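PDB 3QO6: protease Do-like 1, chloroplastic from Arabidopsis thaliana, which cleaves proteins as an HtrA-type serine protease of the chloroplast thylakoid, is required at high temperature and may take part in degrading damaged proteins. Local coordinates for residues D124-V127 with G128-V131; L184-S187 with S188-I192; G297-L300 with Y301-L304; Q306-V309 with G310-V313. One frame throughout, in Å; residues are numbered along the deposited sequence.

Contact 1: residues D124-V127 with G128-V131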
# COMPACT_ATOMS: atom_id res chain seq x y z
N ASP B 124 18.44 40.12 -15.53
CA ASP B 124 18.41 40.11 -16.99
C ASP B 124 18.20 38.75 -17.68
O ASP B 124 18.32 38.65 -18.91
CB ASP B 124 19.70 40.69 -17.55
CG ASP B 124 19.99 42.04 -17.01
OD1 ASP B 124 19.01 42.80 -16.76
OD2 ASP B 124 21.19 42.35 -16.84
N LEU B 125 17.92 37.71 -16.92
CA LEU B 125 17.77 36.40 -17.50
C LEU B 125 16.65 36.33 -18.55
O LEU B 125 15.65 37.07 -18.49
CB LEU B 125 17.57 35.36 -16.37
CG LEU B 125 18.74 35.28 -15.37
CD1 LEU B 125 18.40 34.36 -14.23
CD2 LEU B 125 20.02 34.78 -16.06
N LEU B 126 16.86 35.46 -19.54
CA LEU B 126 15.90 35.24 -20.63
C LEU B 126 15.60 33.74 -20.80
O LEU B 126 16.53 32.92 -20.85
CB LEU B 126 16.49 35.75 -21.93
CG LEU B 126 16.64 37.26 -22.05
CD1 LEU B 126 17.67 37.55 -23.11
CD2 LEU B 126 15.26 37.90 -22.37
N VAL B 127 14.33 33.38 -20.87
CA VAL B 127 13.98 31.97 -21.09
C VAL B 127 14.72 31.47 -22.33
O VAL B 127 14.74 32.15 -23.36
CB VAL B 127 12.48 31.79 -21.33
CG1 VAL B 127 12.20 30.38 -21.87
CG2 VAL B 127 11.76 32.01 -20.03
N GLY B 128 15.33 30.30 -22.23
CA GLY B 128 16.05 29.77 -23.37
C GLY B 128 17.56 29.81 -23.21
O GLY B 128 18.26 29.01 -23.85
N GLN B 129 18.12 30.69 -22.38
CA GLN B 129 19.59 30.69 -22.29
C GLN B 129 20.05 29.46 -21.52
O GLN B 129 19.29 28.94 -20.71
CB GLN B 129 20.13 31.98 -21.68
CG GLN B 129 19.71 32.28 -20.29
CD GLN B 129 20.23 33.65 -19.83
OE1 GLN B 129 19.45 34.62 -19.77
NE2 GLN B 129 21.53 33.74 -19.51
N LYS B 130 21.25 28.97 -21.79
CA LYS B 130 21.74 27.76 -21.10
C LYS B 130 22.12 27.90 -19.62
O LYS B 130 22.58 28.97 -19.18
CB LYS B 130 22.94 27.16 -21.85
CG LYS B 130 22.57 26.85 -23.26
CD LYS B 130 23.62 26.04 -23.99
CE LYS B 130 23.22 25.85 -25.48
NZ LYS B 130 24.34 25.28 -26.30
N VAL B 131 21.91 26.83 -18.85
CA VAL B 131 22.31 26.83 -17.45
C VAL B 131 23.08 25.56 -17.11
O VAL B 131 22.99 24.53 -17.80
CB VAL B 131 21.14 26.98 -16.51
CG1 VAL B 131 20.54 28.36 -16.65
CG2 VAL B 131 20.13 25.89 -16.75
O HOH W 1 20.69 37.43 -20.39
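Gln-129 folds back across the type II beta turn from Leu-126 to Gln-129, in the loop that leads into strand 130-135 of the trypsin-like protease domain. Its OE1 takes the backbone N-H of Leu-126 at 2.7 Å, with this donor lying in the plane of the side-chain amide. In the other direction, Gln-129 N donates to Leu-126 O over 3.1 Å, almost straight at 172°. One residue therefore answers both backbone polar groups of Leu-126, once by its own backbone and once by its side chain. The fold-back comes from Gln-129 chi1 of 62°, which places CG between the backbone N and the carbonyl carbon and brings Gln-129 CG to 3.3 Å from Leu-126 O; the chain then runs extended to the amide. The tight side is here and at Leu-125, whose side chain crosses that of Gln-129 at about a right angle, Leu-125 CD2 lying 3.8 Å from Gln-129 OE1, and which also packs on Ile-149, Leu-152 and Ile-192. At the corner, Gly-128 has a phi of 108°, where a CB would run into Val-127 O. The outer side is looser across the turn: Leu-126 and Val-127 are partly exposed and meet Val-20 and Leu-144 of the second subunit. An alanine in place of Gln-129 would keep the turn's backbone bond but would probably leave the Leu-126 N-H without its acceptor and open a gap beside the Leu-125 methyl. On the watery side, a single water donates to Gln-129 OE1 at 3.1 Å and to Asp-124 O at 3.0 Å.

Contact 2: residues L184-S187 with S188-I192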
# COMPACT_ATOMS: atom_id res chain seq x y z
N LEU B 184 23.50 27.40 -9.72
CA LEU B 184 23.03 27.33 -11.08
C LEU B 184 23.86 28.43 -11.76
O LEU B 184 23.84 29.58 -11.33
CB LEU B 184 21.56 27.67 -11.19
CG LEU B 184 21.00 27.39 -12.61
CD1 LEU B 184 21.05 25.89 -12.91
CD2 LEU B 184 19.57 27.90 -12.68
N LEU B 185 24.62 28.08 -12.78
CA LEU B 185 25.39 29.10 -13.45
C LEU B 185 24.83 29.35 -14.87
O LEU B 185 24.11 28.50 -15.44
CB LEU B 185 26.86 28.67 -13.51
CG LEU B 185 27.51 28.23 -12.19
CD1 LEU B 185 27.49 26.70 -12.11
CD2 LEU B 185 28.94 28.72 -12.10
N ASP B 186 25.14 30.53 -15.43
CA ASP B 186 24.71 30.90 -16.78
C ASP B 186 25.90 30.66 -17.71
O ASP B 186 26.97 30.22 -17.23
CB ASP B 186 24.24 32.37 -16.81
CG ASP B 186 25.34 33.37 -16.47
OD1 ASP B 186 25.01 34.49 -15.98
OD2 ASP B 186 26.54 33.07 -16.69
N SER B 187 25.77 30.92 -19.01
CA SER B 187 26.91 30.65 -19.90
C SER B 187 28.20 31.40 -19.58
O SER B 187 29.27 30.98 -20.00
CB SER B 187 26.54 30.87 -21.37
OG SER B 187 26.04 32.16 -21.61
N SER B 188 28.09 32.48 -18.84
CA SER B 188 29.26 33.25 -18.48
C SER B 188 30.02 32.66 -17.30
O SER B 188 31.01 33.23 -16.85
CB SER B 188 28.86 34.67 -18.13
OG SER B 188 28.10 35.23 -19.18
N GLY B 189 29.56 31.53 -16.79
CA GLY B 189 30.24 30.91 -15.66
C GLY B 189 30.00 31.76 -14.44
O GLY B 189 30.88 31.99 -13.63
N THR B 190 28.75 32.17 -14.31
CA THR B 190 28.32 33.05 -13.25
C THR B 190 27.13 32.53 -12.49
O THR B 190 26.24 31.90 -13.06
CB THR B 190 28.03 34.37 -13.91
OG1 THR B 190 29.20 35.18 -13.82
CG2 THR B 190 26.86 35.04 -13.33
N LEU B 191 27.10 32.82 -11.19
CA LEU B 191 26.03 32.35 -10.32
C LEU B 191 24.74 33.07 -10.55
O LEU B 191 24.69 34.28 -10.36
CB LEU B 191 26.42 32.54 -8.86
CG LEU B 191 25.29 32.22 -7.89
CD1 LEU B 191 25.33 30.73 -7.52
CD2 LEU B 191 25.46 33.08 -6.65
N ILE B 192 23.68 32.35 -10.94
CA ILE B 192 22.42 33.03 -11.17
C ILE B 192 21.34 32.60 -10.23
O ILE B 192 20.30 33.24 -10.14
CB ILE B 192 21.91 32.89 -12.63
CG1 ILE B 192 21.72 31.42 -12.98
CG2 ILE B 192 22.88 33.57 -13.57
CD1 ILE B 192 21.43 31.19 -14.42
O HOH W 2 25.62 34.32 -19.93
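Asp-186 and Ile-192 both turn their chains in between the backbone N and the carbonyl carbon: chi1 of 62° carries Asp-186 OD1 to 3.3 Å from Ile-192 CG2, and chi1 of 59° puts Ile-192 CG1 3.3 Å from Leu-184 O. The aspartate's torsion also swings its carboxylate over the type I turn from Asp-186 to Gly-189. There Asp-186 OD2 accepts Ser-188 N at 2.7 Å, a weak bond in the manner of an Asx turn, and, also weakly, Thr-190 N at 3.4 Å. The turn is closed by Gly-189 N on Asp-186 O, 2.9 Å. A leucine in place of Asp-186 would probably leave the Ser-188 and Thr-190 N-H groups without this shared acceptor and let the turn flex. Behind it the strands zip up through Asp-186 N to Thr-190 O, and through Ile-192 N to Leu-184 O at 2.8 Å, while Leu-185 and Leu-191 form a non-hydrogen-bonded pair. At the tip one water joins Ser-187 OG and Ser-188 OG, and Ser-187 OG also bonds to Glu-16 of the second subunit. This hairpin of strands 183-186 and 191-198 lies beside strand 130-135, with Leu-184 and Ile-192 both packed on Val-131.

Contact 3: residues G297-L300 with Y301-L304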
# COMPACT_ATOMS: atom_id res chain seq x y z
N GLY B 297 -4.18 34.60 -0.44
CA GLY B 297 -2.93 34.62 0.29
C GLY B 297 -1.74 35.10 -0.53
O GLY B 297 -1.07 36.05 -0.16
N SER B 298 -1.48 34.43 -1.64
CA SER B 298 -0.36 34.80 -2.50
C SER B 298 -0.27 36.30 -2.77
O SER B 298 0.81 36.89 -2.73
CB SER B 298 -0.45 34.07 -3.85
OG SER B 298 0.33 34.73 -4.85
N ASP B 299 -1.41 36.91 -3.05
CA ASP B 299 -1.45 38.33 -3.33
C ASP B 299 -0.96 39.15 -2.14
O ASP B 299 -0.16 40.07 -2.31
CB ASP B 299 -2.87 38.78 -3.72
CG ASP B 299 -3.28 38.29 -5.11
OD1 ASP B 299 -2.40 38.15 -5.99
OD2 ASP B 299 -4.50 38.08 -5.32
N LEU B 300 -1.43 38.79 -0.95
CA LEU B 300 -1.03 39.50 0.26
C LEU B 300 0.47 39.34 0.45
O LEU B 300 1.21 40.31 0.50
CB LEU B 300 -1.78 38.95 1.47
CG LEU B 300 -1.62 39.72 2.78
CD1 LEU B 300 -2.14 41.16 2.61
CD2 LEU B 300 -2.37 38.98 3.91
N TYR B 301 0.90 38.09 0.53
CA TYR B 301 2.30 37.77 0.70
C TYR B 301 3.16 38.54 -0.24
O TYR B 301 4.08 39.24 0.17
CB TYR B 301 2.55 36.29 0.45
CG TYR B 301 2.35 35.45 1.66
CD1 TYR B 301 1.50 34.33 1.63
CD2 TYR B 301 2.99 35.76 2.86
CE1 TYR B 301 1.30 33.55 2.75
CE2 TYR B 301 2.79 35.00 3.99
CZ TYR B 301 1.95 33.89 3.93
OH TYR B 301 1.75 33.10 5.04
N ARG B 302 2.86 38.38 -1.52
CA ARG B 302 3.60 39.01 -2.59
C ARG B 302 3.72 40.50 -2.35
O ARG B 302 4.82 41.07 -2.45
CB ARG B 302 2.90 38.73 -3.92
CG ARG B 302 3.66 39.16 -5.16
CD ARG B 302 2.80 38.94 -6.41
NE ARG B 302 1.42 39.41 -6.22
CZ ARG B 302 1.06 40.65 -5.86
NH1 ARG B 302 1.97 41.59 -5.65
NH2 ARG B 302 -0.22 40.94 -5.70
N ILE B 303 2.61 41.14 -2.02
CA ILE B 303 2.62 42.57 -1.81
C ILE B 303 3.45 43.01 -0.60
O ILE B 303 4.21 43.97 -0.70
CB ILE B 303 1.19 43.10 -1.71
CG1 ILE B 303 1.15 44.56 -2.14
CG2 ILE B 303 0.70 42.99 -0.30
CD1 ILE B 303 1.82 44.81 -3.48
N LEU B 304 3.34 42.33 0.54
CA LEU B 304 4.15 42.70 1.70
C LEU B 304 5.61 42.40 1.46
O LEU B 304 6.48 42.98 2.09
CB LEU B 304 3.73 41.94 2.95
CG LEU B 304 2.78 42.63 3.93
CD1 LEU B 304 1.39 42.77 3.33
CD2 LEU B 304 2.72 41.79 5.19
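Arg-302 N bonds to Ser-298 O at 2.8 Å, and Tyr-301 N to Gly-297 O at 2.9 Å; with Ile-303 N on Asp-299 O at 3.0 Å they are successive i to i+4 bonds of helix 297-304 in the PDZ domain. On the outer flank a salt bridge joins Asp-299 OD1 to Arg-302 NH2 at 3.6 Å. The two side chains run side by side in the same direction, and the arginine gets its end back to the aspartate by a bend at chi3 (45°). OD1 meets the guanidinium at its edge and in its plane, though the carboxylate plane is turned 57° from it; Asp-299 O lies over one face instead. The other carboxylate oxygen, OD2, accepts Ser-295 N just ahead of the helix, while Ser-298 OG bonds to Glu-155 of the protease domain. Further round, the helix becomes apolar. Leu-300 holds CG anti to its N (chi1 -172°) and lies alongside Leu-304, with Leu-300 CD1 3.9 Å from Leu-304 CD1. The Tyr-301 ring lies beside the first turn, Tyr-301 CD1 3.6 Å from Gly-297 O. Leu-300 and Tyr-301 both pack on a modified side chain of the bound peptide, and Tyr-301 OH bonds to the peptide's backbone. The helix is thus divided in its chemistry: a charged flank ties its first turn to the residues before it, and a leucine and tyrosine flank offers a greasy surface plus one hydroxyl to a peptide, consistent with the helix that borders a PDZ binding groove.

Contact 4: residues Q306-V309 with G310-V313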
# COMPACT_ATOMS: atom_id res chain seq x y z
N GLN B 306 7.27 43.38 -0.61
CA GLN B 306 7.86 44.60 -1.12
C GLN B 306 8.03 45.66 -0.06
O GLN B 306 8.63 46.70 -0.31
CB GLN B 306 6.98 45.15 -2.24
CG GLN B 306 6.92 44.26 -3.48
CD GLN B 306 8.21 44.30 -4.28
OE1 GLN B 306 8.41 45.20 -5.10
NE2 GLN B 306 9.11 43.34 -4.03
N CYS B 307 7.51 45.41 1.13
CA CYS B 307 7.62 46.41 2.17
C CYS B 307 8.79 46.17 3.07
O CYS B 307 9.40 45.09 3.05
CB CYS B 307 6.34 46.45 2.97
SG CYS B 307 4.95 46.64 1.86
N LYS B 308 9.12 47.19 3.85
CA LYS B 308 10.22 47.14 4.79
C LYS B 308 9.74 47.53 6.18
O LYS B 308 8.77 48.28 6.32
CB LYS B 308 11.35 48.05 4.29
CG LYS B 308 10.88 49.27 3.48
CD LYS B 308 12.07 49.99 2.82
CE LYS B 308 11.69 51.35 2.21
NZ LYS B 308 10.75 51.25 1.05
N VAL B 309 10.39 47.01 7.22
CA VAL B 309 9.98 47.34 8.58
C VAL B 309 9.76 48.83 8.72
O VAL B 309 10.56 49.62 8.24
CB VAL B 309 11.02 46.92 9.60
CG1 VAL B 309 10.58 47.37 10.98
CG2 VAL B 309 11.19 45.43 9.57
N GLY B 310 8.66 49.21 9.36
CA GLY B 310 8.40 50.63 9.53
C GLY B 310 7.46 51.27 8.52
O GLY B 310 6.87 52.29 8.82
N ASP B 311 7.32 50.69 7.32
CA ASP B 311 6.43 51.26 6.31
C ASP B 311 4.99 51.40 6.82
O ASP B 311 4.46 50.50 7.48
CB ASP B 311 6.40 50.40 5.05
CG ASP B 311 7.66 50.52 4.22
OD1 ASP B 311 8.67 51.07 4.72
OD2 ASP B 311 7.66 50.05 3.07
N GLU B 312 4.35 52.53 6.54
CA GLU B 312 2.98 52.68 6.97
C GLU B 312 2.10 52.29 5.80
O GLU B 312 1.83 53.08 4.90
CB GLU B 312 2.67 54.10 7.41
CG GLU B 312 1.30 54.16 8.09
CD GLU B 312 0.75 55.56 8.21
OE1 GLU B 312 0.65 56.24 7.16
OE2 GLU B 312 0.39 55.98 9.34
N VAL B 313 1.66 51.04 5.81
CA VAL B 313 0.83 50.52 4.75
C VAL B 313 -0.65 50.78 5.00
O VAL B 313 -1.15 50.61 6.12
CB VAL B 313 1.07 49.03 4.61
CG1 VAL B 313 -0.06 48.39 3.87
CG2 VAL B 313 2.38 48.80 3.89
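Asp-311 points its carboxylate back at Lys-308 across a type II beta turn, Lys-308 to Asp-311, and the two residues satisfy each other at several points. Asp-311 N donates to Lys-308 O at 3.0 Å, with an N-H...O angle of 169°, which closes the turn. The return bond is a weak hydrogen bond, Lys-308 N to Asp-311 OD2 at 3.3 Å, straight enough but long. The lysine then brings its charge to the same oxygen, Lys-308 NZ standing 3.9 Å from Asp-311 OD2, a long salt bridge that probably adds modest attraction. To get there the chain crosses the carboxylate obliquely and bends at chi4 (-65°), with Lys-308 CG 3.1 Å from Asp-311 OD1. That second oxygen, Asp-311 OD1, also lies 3.2 Å from Lys-308 O; both are acceptors, so no hydrogen bond joins them. At the corner Gly-310 takes a phi of 96°, where a CB would collide with Val-309 O. Away from the polar turn, Cys-307 SG touches Val-313 CG2 at 3.9 Å. Further backbone bonds run to the next strand: Gly-310 and Asp-311 with Leu-330, Val-313 with Val-328. The turn thus carries the chain from the loop after helix 297-304 into strand 312-318, at the surface of the PDZ domain, with strand 326-332 alongside and Val-309 resting on Pro-332 and Thr-231.

The four contacts fall into two pairs, one in each domain. Contacts 1 and 2 have centres 10 Å apart in the protease domain and touch directly, Val-131 CB meeting Leu-185 O at 3.5 Å; both also reach the second subunit. In contact 2, the side chain of Leu-184 lies about 12 Å from that of Ser-180 of the predicted charge-relay system. Contacts 3 and 4 are 13 Å apart between centres in the PDZ domain, one after the other in the chain, and contact 3 is the one that meets the bound peptide. Contacts 1 and 4 repeat a design: a type II turn whose last side chain accepts the first residue's N-H, firmly in contact 1, weakly in contact 4. Their centres are 32 Å apart.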